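Local coordinates for protein putative phosphomethylpyrimidine kinase (Bacteroides thetaiotaomicron, PDB 3MBH) that probably phosphorylates the B6 vitamer pyridoxal using ATP, as pyridoxal kinases of the ribokinase-like family do, and here holds pyridoxal in its substrate pocket, at residues A[208-213]-A[286-291]; A[181-186]-A[196-201]; A[41-46]-A[84-89]; A[91-96]-A[130-135]. One frame throughout, in Å; residues are numbered along the deposited sequence.

Interaction 1: A[208-213]-A[286-291]; sequences YWKVTC and ASYELI
Two first torsions put K210 and Y288 alongside each other: K210 has CG anti to its backbone N (chi1 175°) and stays extended to NZ, whereas Y288 places CG between the backbone N and the carbonyl carbon (chi1 62°), which runs its ring alongside the lysine, pointing the same way. K210 CB lies 4.2 Å above one face of the Y288 ring, offset toward the rim. The lysine methylenes then pass the phenol, and K210 CD comes within 3.2 Å of Y288 OH. Both polar ends share a water, while the charge of K210 is matched by a salt bridge to D164. This pairing illustrates how an antiparallel hydrogen-bonded pair lets neighbouring side chains lie together on one face of a sheet. Its two backbone bonds run from K210 N to Y288 O (2.8 Å) and from Y288 N to K210 O (2.9 Å). L290 shares this face, its CD1 lying against K210 CB.

On the other face, W209 and E289 form a non-hydrogen-bonded pair. E289 CB makes an off-centre CH-pi contact with the six-membered ring of W209, 4.2 Å from its centroid and 30° off the normal. Where regular pairing ends, V211 CG2 still touches A286 CB at 4.0 Å, and a water joins T212 N to A286 O. The short C-terminal strand 288-290 thus adds to the central sheet beside strand 207-213, whose W209 and V211 are hydrogen-bonded through the backbone to A200 and V198 of strand 195-202; Y208 leans on helix 164-176, W209 rests against helix 241-257, and R257 of a second subunit packs on W209.

Interaction 2: A[181-186]-A[196-201]; sequences VVIITS and TSVYAY
I183 and V198 meet through their methyl branches, CG2 against CG1, at 3.4 Å, tighter than usual van der Waals contact. Each of these branches points away from its own backbone N (chi1 of V198 is 174°), which turns them toward each other across the strands. On the same face I183 directs its other arm, CG1, to A200 CB, packing on it at 3.9 Å.

Behind these side chains stands the backbone ladder. I184 N donates to Y199 O (2.8 Å) and receives Y199 N on its own carbonyl O (2.9 Å). V182 and Y201 repeat the reciprocal pattern two residues along, leaving I183 and A200 as the non-hydrogen-bonded pair between. Here is the textbook antiparallel beta hairpin, formed by strands 181-189 and 195-202 and built into the central sheet of a ribokinase-like fold. Toward the turn the direct ladder gives way: S186 adopts a left-handed backbone conformation (phi 62°), and its N is linked by a water to T196 OG1, with legs of 3.0 Å from S186 N and 2.8 Å from T196 OG1.

Farther out, F227 and I231 of helix 223-236 and L245 of helix 241-257 pack on the I183 face. Across the sheet, L171 of helix 164-176 meets V182 and I184, while D164 and N206 take the hydroxyls of Y199 and Y201.

Interaction 3: A[41-46]-A[84-89]; sequences LPTAVL and GYLGSP. With PXL (3-hydroxy-5-(hydroxymethyl)-2-methylisonicotinaldehyde), chain G.
T43 OG1 donates to Y85 O at 2.8 Å, fastening segment 41-46 to the loop that follows strand 80-83. In this ribokinase-like fold the substrate pocket lies beside such strand-end loops, and the contact shows how a single buried hydroxyl can tie a pocket wall to its neighbour. T43 works with both branches: while OG1 grips the carbonyl, CG2 packs against L86 CD2 at 3.7 Å. Close by, G87 passes T43 with its CA 3.7 Å from T43 O, a place with no room for a side chain.

The ligand side is also close-packed. A chi1 of -174° swings the Y85 ring over the pyridoxal, bringing CD2 to 3.3 Å from the pyridine N1. The ligand methyl C2A lies 3.7 Å above the middle of the Y85 ring, and L46 CD2 approaches that same methyl at 3.6 Å. An alanine in place of Y85 would take away this aromatic face and is likely to leave the methyl and pyridine nitrogen side of the ligand without its wall. T50, Q51 and D225 hold pyridoxal by hydrogen bonds.

Away from the ligand the fit is looser on the far side of G87, which is partly exposed: A44 CB comes no nearer to G87 CA than 4.4 Å. Q91 spans this side: its NE2 donates to T43 O, and its OE1 accepts from G87 N.

Interaction 4: A[91-96]-A[130-135]; sequences QIQIVS and VKEMRH
I92 and E132 lead the contact between helices 91-102 and 127-136, neighbouring helices on one side of the central sheet in an alpha/beta fold of the ribokinase kind. The two short segments run nearly parallel, 12° apart with axes 9.3 Å from each other, a worked example of side-by-side helices joined by a mixed interface.

The van der Waals part belongs to I92. Its CG1 lies 3.5 Å from E132 CB, so the glutamate contributes its aliphatic stem, while CG2 sits against a backbone carbonyl, 3.4 Å from E132 O. L86, M129 and L136 also pack on I92 and bury it.

Ring contacts come next. The first torsion of H135, near 180° (chi1 -178°), carries the imidazole across to the other helix. There it meets the bent side chain of Q93 at about a right angle, the amide and ring planes 37° apart and Q93 NE2 3.1 Å from H135 NE2. I92 CG2 and S96 OG lie at the edge of the ring near its plane, S96 OG 3.7 Å from H135 CD2. An alanine at H135 would probably open a gap beside I92 and leave the Q93 amide more at liberty to turn. One turn on from Q93 is D97, a zinc ligand in another structure of this protein, with no zinc bound to this chain here.

Water makes further links. Two molecules donate to E132 OE1: one, at 2.9 Å, accepts from Q93 N; the other, at 2.7 Å, accepts from Q93 NE2.

How the interactions relate
Along the chain the contacts follow one another as interactions 3, 4, 2 and 1, none enclosing another. They form two adjoining pairs. Interactions 1 and 2, with centres about 9 Å apart, are adjacent strand pairings within one sheet: strand 195-202 bonds to strand 207-213 through W209 N to A200 O, so the hairpin passes directly into the C-terminal strand pairing. Interactions 3 and 4, about 12 Å between centres, meet where the loop bearing Y85 enters helix 91-102, with L86 packing on I92. Interactions 1 and 3 reach the same sheet from opposite sides of the chain's centre, about 32 Å apart, separating the pyridoxal pocket from the end of the sheet that carries the hairpin and the C-terminal strand.

Interaction 1: A[208-213]-A[286-291]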
loop_
_atom_site.group_PDB
_atom_site.type_symbol
_atom_site.label_atom_id
_atom_site.label_comp_id
_atom_site.label_asym_id
_atom_site.label_seq_id
_atom_site.Cartn_x
_atom_site.Cartn_y
_atom_site.Cartn_z
ATOM N N TYR A 208 -34.083 5.815 1.286
ATOM C CA TYR A 208 -33.966 5.022 2.515
ATOM C C TYR A 208 -33.026 3.853 2.285
ATOM O O TYR A 208 -33.132 3.174 1.266
ATOM C CB TYR A 208 -35.340 4.445 2.896
ATOM C CG TYR A 208 -36.359 5.478 3.265
ATOM C CD1 TYR A 208 -37.152 6.109 2.283
ATOM C CD2 TYR A 208 -36.586 5.804 4.602
ATOM C CE1 TYR A 208 -38.082 7.075 2.635
ATOM C CE2 TYR A 208 -37.510 6.746 4.945
ATOM C CZ TYR A 208 -38.239 7.398 3.970
ATOM O OH TYR A 208 -39.160 8.334 4.389
ATOM N N TRP A 209 -32.139 3.587 3.227
ATOM C CA TRP A 209 -31.133 2.558 3.105
ATOM C C TRP A 209 -31.143 1.650 4.292
ATOM O O TRP A 209 -31.407 2.087 5.388
ATOM C CB TRP A 209 -29.741 3.192 3.032
ATOM C CG TRP A 209 -29.616 4.130 1.919
ATOM C CD1 TRP A 209 -29.790 5.476 1.965
ATOM C CD2 TRP A 209 -29.364 3.800 0.549
ATOM N NE1 TRP A 209 -29.661 6.010 0.700
ATOM C CE2 TRP A 209 -29.355 4.998 -0.175
ATOM C CE3 TRP A 209 -29.112 2.609 -0.126
ATOM C CZ2 TRP A 209 -29.136 5.039 -1.557
ATOM C CZ3 TRP A 209 -28.891 2.658 -1.490
ATOM C CH2 TRP A 209 -28.925 3.870 -2.190
ATOM N N LYS A 210 -30.746 0.407 4.085
ATOM C CA LYS A 210 -30.530 -0.526 5.159
ATOM C C LYS A 210 -29.261 -1.366 4.924
ATOM O O LYS A 210 -28.951 -1.768 3.790
ATOM C CB LYS A 210 -31.754 -1.436 5.246
ATOM C CG LYS A 210 -31.682 -2.595 6.255
ATOM C CD LYS A 210 -33.001 -3.400 6.212
ATOM C CE LYS A 210 -33.018 -4.638 7.103
ATOM N NZ LYS A 210 -34.375 -5.344 7.073
ATOM N N VAL A 211 -28.558 -1.679 5.986
ATOM C CA VAL A 211 -27.430 -2.596 5.887
ATOM C C VAL A 211 -27.462 -3.508 7.100
ATOM O O VAL A 211 -27.775 -3.062 8.182
ATOM C CB VAL A 211 -26.113 -1.814 5.728
ATOM C CG1 VAL A 211 -25.874 -0.889 6.885
ATOM C CG2 VAL A 211 -24.949 -2.735 5.492
ATOM N N THR A 212 -27.234 -4.794 6.905
ATOM C CA THR A 212 -27.291 -5.770 7.982
ATOM C C THR A 212 -25.895 -6.300 8.164
ATOM O O THR A 212 -25.260 -6.630 7.183
ATOM C CB THR A 212 -28.259 -6.942 7.638
ATOM O OG1 THR A 212 -29.591 -6.424 7.614
ATOM C CG2 THR A 212 -28.215 -8.091 8.721
ATOM N N CYS A 213 -25.457 -6.434 9.403
ATOM C CA CYS A 213 -24.108 -6.885 9.657
ATOM C C CYS A 213 -24.057 -7.906 10.755
ATOM O O CYS A 213 -24.917 -7.908 11.651
ATOM C CB CYS A 213 -23.254 -5.702 10.035
ATOM S SG CYS A 213 -23.221 -4.483 8.701
ATOM N N ALA A 286 -22.724 -3.449 0.615
ATOM C CA ALA A 286 -23.715 -4.293 1.269
ATOM C C ALA A 286 -25.054 -3.518 1.507
ATOM O O ALA A 286 -26.116 -4.111 1.583
ATOM C CB ALA A 286 -23.141 -4.796 2.533
ATOM N N SER A 287 -25.009 -2.202 1.566
ATOM C CA SER A 287 -26.215 -1.392 1.759
ATOM C C SER A 287 -27.241 -1.520 0.610
ATOM O O SER A 287 -26.900 -1.725 -0.573
ATOM C CB SER A 287 -25.810 0.082 1.990
ATOM O OG SER A 287 -24.930 0.497 0.980
ATOM N N TYR A 288 -28.513 -1.475 0.961
ATOM C CA TYR A 288 -29.521 -1.512 -0.050
ATOM C C TYR A 288 -30.664 -0.617 0.205
ATOM O O TYR A 288 -30.989 -0.253 1.360
ATOM C CB TYR A 288 -29.983 -2.942 -0.330
ATOM C CG TYR A 288 -30.597 -3.640 0.822
ATOM C CD1 TYR A 288 -29.802 -4.257 1.768
ATOM C CD2 TYR A 288 -31.969 -3.728 0.936
ATOM C CE1 TYR A 288 -30.357 -4.921 2.866
ATOM C CE2 TYR A 288 -32.569 -4.413 2.018
ATOM C CZ TYR A 288 -31.745 -5.012 2.973
ATOM O OH TYR A 288 -32.302 -5.686 4.041
ATOM N N GLU A 289 -31.287 -0.253 -0.897
ATOM C CA GLU A 289 -32.302 0.794 -0.842
ATOM C C GLU A 289 -33.604 0.135 -0.432
ATOM O O GLU A 289 -33.902 -0.945 -0.921
ATOM C CB GLU A 289 -32.428 1.517 -2.203
ATOM C CG GLU A 289 -33.539 2.535 -2.219
ATOM C CD GLU A 289 -33.460 3.571 -3.354
ATOM O OE1 GLU A 289 -32.734 3.376 -4.330
ATOM O OE2 GLU A 289 -34.145 4.601 -3.227
ATOM N N LEU A 290 -34.318 0.742 0.516
ATOM C CA LEU A 290 -35.713 0.385 0.835
ATOM C C LEU A 290 -36.609 1.264 -0.015
ATOM O O LEU A 290 -36.682 2.473 0.175
ATOM C CB LEU A 290 -36.029 0.585 2.321
ATOM C CG LEU A 290 -35.102 -0.168 3.271
ATOM C CD1 LEU A 290 -35.198 0.349 4.694
ATOM C CD2 LEU A 290 -35.397 -1.678 3.177
ATOM N N ILE A 291 -37.246 0.630 -0.989
ATOM C CA ILE A 291 -38.151 1.264 -1.937
ATOM C C ILE A 291 -39.617 0.995 -1.563
ATOM O O ILE A 291 -39.961 -0.077 -1.027
ATOM C CB ILE A 291 -37.910 0.754 -3.378
ATOM C CG1 ILE A 291 -37.945 -0.787 -3.459
ATOM C CG2 ILE A 291 -36.535 1.253 -3.903
ATOM C CD1 ILE A 291 -39.109 -1.460 -2.783
HETATM O O HOH W 1 -35.684 4.462 -0.896
HETATM O O HOH W 2 -35.429 -5.767 4.026
HETATM O O HOH W 3 -27.063 -5.579 4.207
#

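Interaction 2: A[181-186]-A[196-201]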
loop_
_atom_site.group_PDB
_atom_site.type_symbol
_atom_site.label_atom_id
_atom_site.label_comp_id
_atom_site.label_asym_id
_atom_site.label_seq_id
_atom_site.Cartn_x
_atom_site.Cartn_y
_atom_site.Cartn_z
ATOM N N VAL A 181 -29.974 14.118 6.948
ATOM C CA VAL A 181 -29.588 12.697 7.024
ATOM C C VAL A 181 -29.747 12.192 8.449
ATOM O O VAL A 181 -29.245 12.810 9.445
ATOM C CB VAL A 181 -28.141 12.451 6.556
ATOM C CG1 VAL A 181 -27.704 10.935 6.766
ATOM C CG2 VAL A 181 -27.989 12.814 5.052
ATOM N N VAL A 182 -30.470 11.087 8.549
ATOM C CA VAL A 182 -30.690 10.444 9.825
ATOM C C VAL A 182 -30.246 9.004 9.652
ATOM O O VAL A 182 -30.647 8.345 8.696
ATOM C CB VAL A 182 -32.173 10.468 10.238
ATOM C CG1 VAL A 182 -32.394 9.752 11.571
ATOM C CG2 VAL A 182 -32.686 11.945 10.276
ATOM N N ILE A 183 -29.418 8.532 10.583
ATOM C CA ILE A 183 -28.963 7.152 10.577
ATOM C C ILE A 183 -29.333 6.551 11.924
ATOM O O ILE A 183 -29.019 7.135 12.967
ATOM C CB ILE A 183 -27.417 7.078 10.290
ATOM C CG1 ILE A 183 -27.060 7.804 8.966
ATOM C CG2 ILE A 183 -26.954 5.630 10.322
ATOM C CD1 ILE A 183 -25.569 8.034 8.767
ATOM N N ILE A 184 -30.013 5.404 11.910
ATOM C CA ILE A 184 -30.336 4.703 13.133
ATOM C C ILE A 184 -29.503 3.434 13.188
ATOM O O ILE A 184 -29.604 2.586 12.294
ATOM C CB ILE A 184 -31.841 4.353 13.245
ATOM C CG1 ILE A 184 -32.674 5.618 13.174
ATOM C CG2 ILE A 184 -32.096 3.568 14.574
ATOM C CD1 ILE A 184 -34.177 5.418 13.066
ATOM N N THR A 185 -28.652 3.308 14.229
ATOM C CA THR A 185 -27.821 2.128 14.370
ATOM C C THR A 185 -28.387 1.147 15.430
ATOM O O THR A 185 -29.315 1.430 16.150
ATOM C CB THR A 185 -26.411 2.484 14.752
ATOM O OG1 THR A 185 -26.366 2.783 16.157
ATOM C CG2 THR A 185 -25.899 3.641 13.905
ATOM N N SER A 186 -27.804 -0.023 15.474
ATOM C CA SER A 186 -28.080 -1.026 16.490
ATOM C C SER A 186 -29.517 -1.525 16.486
ATOM O O SER A 186 -30.090 -1.756 17.568
ATOM C CB SER A 186 -27.716 -0.487 17.872
ATOM O OG SER A 186 -26.513 0.268 17.786
ATOM N N THR A 196 -27.010 -7.171 13.591
ATOM C CA THR A 196 -27.462 -5.841 13.760
ATOM C C THR A 196 -27.764 -5.261 12.361
ATOM O O THR A 196 -27.187 -5.723 11.346
ATOM C CB THR A 196 -26.361 -5.012 14.507
ATOM O OG1 THR A 196 -26.924 -3.823 14.977
ATOM C CG2 THR A 196 -25.205 -4.642 13.602
ATOM N N SER A 197 -28.699 -4.315 12.308
ATOM C CA SER A 197 -28.919 -3.498 11.106
ATOM C C SER A 197 -28.769 -2.003 11.395
ATOM O O SER A 197 -28.849 -1.558 12.548
ATOM C CB SER A 197 -30.260 -3.800 10.442
ATOM O OG SER A 197 -31.279 -3.906 11.417
ATOM N N VAL A 198 -28.476 -1.262 10.323
ATOM C CA VAL A 198 -28.404 0.170 10.332
ATOM C C VAL A 198 -29.397 0.627 9.261
ATOM O O VAL A 198 -29.474 0.037 8.168
ATOM C CB VAL A 198 -26.986 0.687 9.999
ATOM C CG1 VAL A 198 -26.971 2.229 9.872
ATOM C CG2 VAL A 198 -25.919 0.205 11.054
ATOM N N TYR A 199 -30.185 1.637 9.579
ATOM C CA TYR A 199 -31.170 2.210 8.673
ATOM C C TYR A 199 -30.793 3.681 8.493
ATOM O O TYR A 199 -30.187 4.275 9.399
ATOM C CB TYR A 199 -32.555 2.093 9.255
ATOM C CG TYR A 199 -33.125 0.707 9.288
ATOM C CD1 TYR A 199 -32.728 -0.230 10.256
ATOM C CD2 TYR A 199 -34.120 0.326 8.373
ATOM C CE1 TYR A 199 -33.307 -1.520 10.269
ATOM C CE2 TYR A 199 -34.703 -0.919 8.407
ATOM C CZ TYR A 199 -34.283 -1.846 9.331
ATOM O OH TYR A 199 -34.923 -3.077 9.332
ATOM N N ALA A 200 -31.055 4.244 7.307
ATOM C CA ALA A 200 -30.727 5.658 7.046
ATOM C C ALA A 200 -31.712 6.261 6.049
ATOM O O ALA A 200 -32.355 5.557 5.213
ATOM C CB ALA A 200 -29.310 5.806 6.517
ATOM N N TYR A 201 -31.822 7.573 6.143
ATOM C CA TYR A 201 -32.668 8.348 5.262
ATOM C C TYR A 201 -31.914 9.618 4.839
ATOM O O TYR A 201 -31.226 10.229 5.618
ATOM C CB TYR A 201 -33.983 8.649 5.946
ATOM C CG TYR A 201 -34.824 9.608 5.189
ATOM C CD1 TYR A 201 -35.447 9.211 4.048
ATOM C CD2 TYR A 201 -34.997 10.917 5.629
ATOM C CE1 TYR A 201 -36.205 10.080 3.303
ATOM C CE2 TYR A 201 -35.750 11.802 4.918
ATOM C CZ TYR A 201 -36.373 11.370 3.760
ATOM O OH TYR A 201 -37.144 12.192 3.021
HETATM O O HOH W 4 -25.646 -1.522 13.958
#

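Interaction 3: A[41-46]-A[84-89]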
loop_
_atom_site.group_PDB
_atom_site.type_symbol
_atom_site.label_atom_id
_atom_site.label_comp_id
_atom_site.label_asym_id
_atom_site.label_seq_id
_atom_site.Cartn_x
_atom_site.Cartn_y
_atom_site.Cartn_z
ATOM N N LEU A 41 -12.931 20.263 21.250
ATOM C CA LEU A 41 -13.645 21.083 22.232
ATOM C C LEU A 41 -14.144 20.097 23.286
ATOM O O LEU A 41 -15.223 19.567 23.164
ATOM C CB LEU A 41 -14.832 21.797 21.613
ATOM C CG LEU A 41 -15.565 22.794 22.526
ATOM C CD1 LEU A 41 -14.586 23.849 23.045
ATOM C CD2 LEU A 41 -16.753 23.416 21.766
ATOM N N PRO A 42 -13.331 19.835 24.315
ATOM C CA PRO A 42 -13.593 18.747 25.224
ATOM C C PRO A 42 -14.734 19.055 26.199
ATOM O O PRO A 42 -14.798 20.153 26.731
ATOM C CB PRO A 42 -12.250 18.575 25.958
ATOM C CG PRO A 42 -11.638 19.964 25.921
ATOM C CD PRO A 42 -12.042 20.508 24.596
ATOM N N THR A 43 -15.659 18.102 26.356
ATOM C CA THR A 43 -16.886 18.289 27.133
ATOM C C THR A 43 -16.718 17.877 28.592
ATOM O O THR A 43 -17.499 18.320 29.465
ATOM C CB THR A 43 -18.023 17.509 26.503
ATOM O OG1 THR A 43 -17.659 16.111 26.458
ATOM C CG2 THR A 43 -18.324 18.049 25.008
ATOM N N ALA A 44 -15.717 17.042 28.839
ATOM C CA ALA A 44 -15.492 16.409 30.134
ATOM C C ALA A 44 -14.163 15.682 30.070
ATOM O O ALA A 44 -13.711 15.341 28.989
ATOM C CB ALA A 44 -16.602 15.404 30.504
ATOM N N VAL A 45 -13.581 15.429 31.232
ATOM C CA VAL A 45 -12.432 14.544 31.393
ATOM C C VAL A 45 -12.776 13.355 32.272
ATOM O O VAL A 45 -13.278 13.527 33.378
ATOM C CB VAL A 45 -11.235 15.294 31.938
ATOM C CG1 VAL A 45 -10.064 14.314 32.290
ATOM C CG2 VAL A 45 -10.778 16.243 30.843
ATOM N N LEU A 46 -12.540 12.158 31.767
ATOM C CA LEU A 46 -12.793 10.943 32.528
ATOM C C LEU A 46 -11.589 10.006 32.484
ATOM O O LEU A 46 -10.891 9.941 31.482
ATOM C CB LEU A 46 -14.047 10.203 31.982
ATOM C CG LEU A 46 -15.420 10.937 31.893
ATOM C CD1 LEU A 46 -15.566 11.799 30.619
ATOM C CD2 LEU A 46 -16.581 9.904 31.911
ATOM N N GLY A 84 -20.667 14.700 20.226
ATOM C CA GLY A 84 -21.058 13.452 20.854
ATOM C C GLY A 84 -21.392 13.607 22.331
ATOM O O GLY A 84 -22.318 14.406 22.739
ATOM N N TYR A 85 -20.724 12.813 23.146
ATOM C CA TYR A 85 -20.978 12.816 24.581
ATOM C C TYR A 85 -20.731 14.218 25.162
ATOM O O TYR A 85 -19.665 14.743 25.052
ATOM C CB TYR A 85 -20.104 11.763 25.258
ATOM C CG TYR A 85 -20.335 11.538 26.746
ATOM C CD1 TYR A 85 -19.874 12.462 27.683
ATOM C CD2 TYR A 85 -21.042 10.416 27.218
ATOM C CE1 TYR A 85 -20.076 12.280 29.029
ATOM C CE2 TYR A 85 -21.223 10.228 28.564
ATOM C CZ TYR A 85 -20.748 11.184 29.470
ATOM O OH TYR A 85 -20.910 11.021 30.819
ATOM N N LEU A 86 -21.733 14.777 25.816
ATOM C CA LEU A 86 -21.667 16.091 26.453
ATOM C C LEU A 86 -21.644 15.954 27.966
ATOM O O LEU A 86 -22.162 14.999 28.533
ATOM C CB LEU A 86 -22.870 16.948 26.043
ATOM C CG LEU A 86 -23.069 17.082 24.542
ATOM C CD1 LEU A 86 -24.318 17.968 24.192
ATOM C CD2 LEU A 86 -21.831 17.638 23.839
ATOM N N GLY A 87 -21.014 16.888 28.626
ATOM C CA GLY A 87 -20.750 16.767 30.059
ATOM C C GLY A 87 -21.778 17.307 31.043
ATOM O O GLY A 87 -21.662 17.053 32.240
ATOM N N SER A 88 -22.764 18.077 30.563
ATOM C CA SER A 88 -23.874 18.489 31.400
ATOM C C SER A 88 -25.018 18.957 30.491
ATOM O O SER A 88 -24.824 19.226 29.324
ATOM C CB SER A 88 -23.459 19.643 32.360
ATOM O OG SER A 88 -23.444 20.897 31.657
ATOM N N PRO A 89 -26.220 19.093 31.027
ATOM C CA PRO A 89 -27.299 19.645 30.193
ATOM C C PRO A 89 -27.108 21.093 29.730
ATOM O O PRO A 89 -27.720 21.502 28.739
ATOM C CB PRO A 89 -28.546 19.500 31.072
ATOM C CG PRO A 89 -28.128 18.446 32.094
ATOM C CD PRO A 89 -26.682 18.588 32.318
HETATM O OP4 PXL G . -20.133 7.763 22.784
HETATM C C5A PXL G . -20.096 6.782 23.810
HETATM C C5 PXL G . -19.444 7.395 25.055
HETATM C C6 PXL G . -18.677 8.542 25.073
HETATM N N1 PXL G . -18.166 9.033 26.202
HETATM C C2 PXL G . -18.272 8.485 27.430
HETATM C C3 PXL G . -19.053 7.245 27.537
HETATM C C4 PXL G . -19.671 6.718 26.298
HETATM C C4A PXL G . -20.428 5.470 26.224
HETATM O O4A PXL G . -20.290 4.793 27.193
HETATM O O3 PXL G . -19.295 6.602 28.691
HETATM C C2A PXL G . -17.551 9.196 28.563
#

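Interaction 4: A[91-96]-A[130-135]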
loop_
_atom_site.group_PDB
_atom_site.type_symbol
_atom_site.label_atom_id
_atom_site.label_comp_id
_atom_site.label_asym_id
_atom_site.label_seq_id
_atom_site.Cartn_x
_atom_site.Cartn_y
_atom_site.Cartn_z
ATOM N N GLN A 91 -24.538 22.234 28.374
ATOM C CA GLN A 91 -23.731 22.246 27.172
ATOM C C GLN A 91 -24.557 22.302 25.916
ATOM O O GLN A 91 -24.083 22.795 24.916
ATOM C CB GLN A 91 -22.780 21.037 27.112
ATOM C CG GLN A 91 -21.818 21.036 28.288
ATOM C CD GLN A 91 -20.683 20.051 28.161
ATOM O OE1 GLN A 91 -20.568 19.366 27.144
ATOM N NE2 GLN A 91 -19.873 19.931 29.219
ATOM N N ILE A 92 -25.799 21.856 25.964
ATOM C CA ILE A 92 -26.555 21.815 24.717
ATOM C C ILE A 92 -26.661 23.214 24.105
ATOM O O ILE A 92 -26.365 23.406 22.937
ATOM C CB ILE A 92 -27.900 21.137 24.827
ATOM C CG1 ILE A 92 -27.695 19.610 24.765
ATOM C CG2 ILE A 92 -28.823 21.631 23.638
ATOM C CD1 ILE A 92 -27.111 18.957 26.114
ATOM N N GLN A 93 -26.960 24.201 24.916
ATOM C CA GLN A 93 -27.154 25.552 24.384
ATOM C C GLN A 93 -25.841 26.226 23.998
ATOM O O GLN A 93 -25.777 26.983 23.050
ATOM C CB GLN A 93 -27.950 26.411 25.354
ATOM C CG GLN A 93 -29.439 26.302 25.195
ATOM C CD GLN A 93 -29.969 26.674 23.766
ATOM O OE1 GLN A 93 -29.527 27.644 23.119
ATOM N NE2 GLN A 93 -30.894 25.874 23.291
ATOM N N ILE A 94 -24.806 25.948 24.752
ATOM C CA ILE A 94 -23.440 26.408 24.407
ATOM C C ILE A 94 -23.034 25.852 23.052
ATOM O O ILE A 94 -22.506 26.565 22.173
ATOM C CB ILE A 94 -22.394 26.038 25.480
ATOM C CG1 ILE A 94 -22.738 26.763 26.779
ATOM C CG2 ILE A 94 -20.973 26.409 24.978
ATOM C CD1 ILE A 94 -22.017 26.252 28.051
ATOM N N VAL A 95 -23.318 24.581 22.863
ATOM C CA VAL A 95 -22.951 23.912 21.632
ATOM C C VAL A 95 -23.839 24.388 20.484
ATOM O O VAL A 95 -23.343 24.597 19.400
ATOM C CB VAL A 95 -22.985 22.395 21.797
ATOM C CG1 VAL A 95 -22.747 21.711 20.458
ATOM C CG2 VAL A 95 -21.879 21.971 22.833
ATOM N N SER A 96 -25.132 24.571 20.733
ATOM C CA SER A 96 -26.018 25.122 19.708
ATOM C C SER A 96 -25.532 26.491 19.208
ATOM O O SER A 96 -25.517 26.757 17.997
ATOM C CB SER A 96 -27.450 25.209 20.226
ATOM O OG SER A 96 -27.864 23.963 20.741
ATOM N N VAL A 130 -31.830 14.261 28.028
ATOM C CA VAL A 130 -32.629 13.827 26.876
ATOM C C VAL A 130 -33.384 15.008 26.255
ATOM O O VAL A 130 -33.270 15.249 25.062
ATOM C CB VAL A 130 -33.623 12.747 27.259
ATOM C CG1 VAL A 130 -34.406 12.367 26.083
ATOM C CG2 VAL A 130 -32.883 11.464 27.817
ATOM N N LYS A 131 -34.123 15.772 27.090
ATOM C CA LYS A 131 -34.876 16.921 26.591
ATOM C C LYS A 131 -33.951 17.920 25.867
ATOM O O LYS A 131 -34.293 18.379 24.792
ATOM C CB LYS A 131 -35.687 17.612 27.697
ATOM C CG LYS A 131 -36.699 16.704 28.347
ATOM C CD LYS A 131 -37.604 17.418 29.292
ATOM C CE LYS A 131 -36.907 17.814 30.541
ATOM N NZ LYS A 131 -37.824 17.705 31.739
ATOM N N GLU A 132 -32.770 18.213 26.411
ATOM C CA GLU A 132 -31.830 19.126 25.732
ATOM C C GLU A 132 -31.305 18.544 24.403
ATOM O O GLU A 132 -31.180 19.255 23.377
ATOM C CB GLU A 132 -30.679 19.508 26.668
ATOM C CG GLU A 132 -31.076 20.345 27.880
ATOM C CD GLU A 132 -31.621 21.733 27.493
ATOM O OE1 GLU A 132 -30.995 22.422 26.668
ATOM O OE2 GLU A 132 -32.669 22.129 28.030
HETATM N N MSE A 133 -30.989 17.248 24.403
HETATM C CA MSE A 133 -30.472 16.634 23.199
HETATM C C MSE A 133 -31.494 16.731 22.061
HETATM O O MSE A 133 -31.119 16.919 20.906
HETATM C CB MSE A 133 -30.055 15.199 23.467
HETATM C CG MSE A 133 -29.345 14.516 22.319
HETATM SE SE MSE A 133 -27.656 15.420 21.855
HETATM C CE MSE A 133 -26.507 14.712 23.250
ATOM N N ARG A 134 -32.782 16.614 22.396
ATOM C CA ARG A 134 -33.847 16.817 21.433
ATOM C C ARG A 134 -33.752 18.171 20.718
ATOM O O ARG A 134 -34.085 18.280 19.540
ATOM C CB ARG A 134 -35.238 16.713 22.103
ATOM C CG ARG A 134 -35.640 15.292 22.447
ATOM C CD ARG A 134 -36.940 15.283 23.200
ATOM N NE ARG A 134 -37.197 13.971 23.770
ATOM C CZ ARG A 134 -37.878 13.747 24.883
ATOM N NH1 ARG A 134 -38.356 14.754 25.590
ATOM N NH2 ARG A 134 -38.072 12.510 25.307
ATOM N N HIS A 135 -33.285 19.191 21.428
ATOM C CA HIS A 135 -33.033 20.474 20.826
ATOM C C HIS A 135 -31.794 20.474 19.925
ATOM O O HIS A 135 -31.844 20.997 18.806
ATOM C CB HIS A 135 -32.857 21.597 21.878
ATOM C CG HIS A 135 -32.630 22.944 21.265
ATOM N ND1 HIS A 135 -33.619 23.623 20.584
ATOM C CD2 HIS A 135 -31.523 23.715 21.183
ATOM C CE1 HIS A 135 -33.139 24.774 20.142
ATOM N NE2 HIS A 135 -31.874 24.865 20.506
HETATM O O HOH W 5 -28.456 23.591 27.463
HETATM O O HOH W 6 -32.067 24.071 24.860
#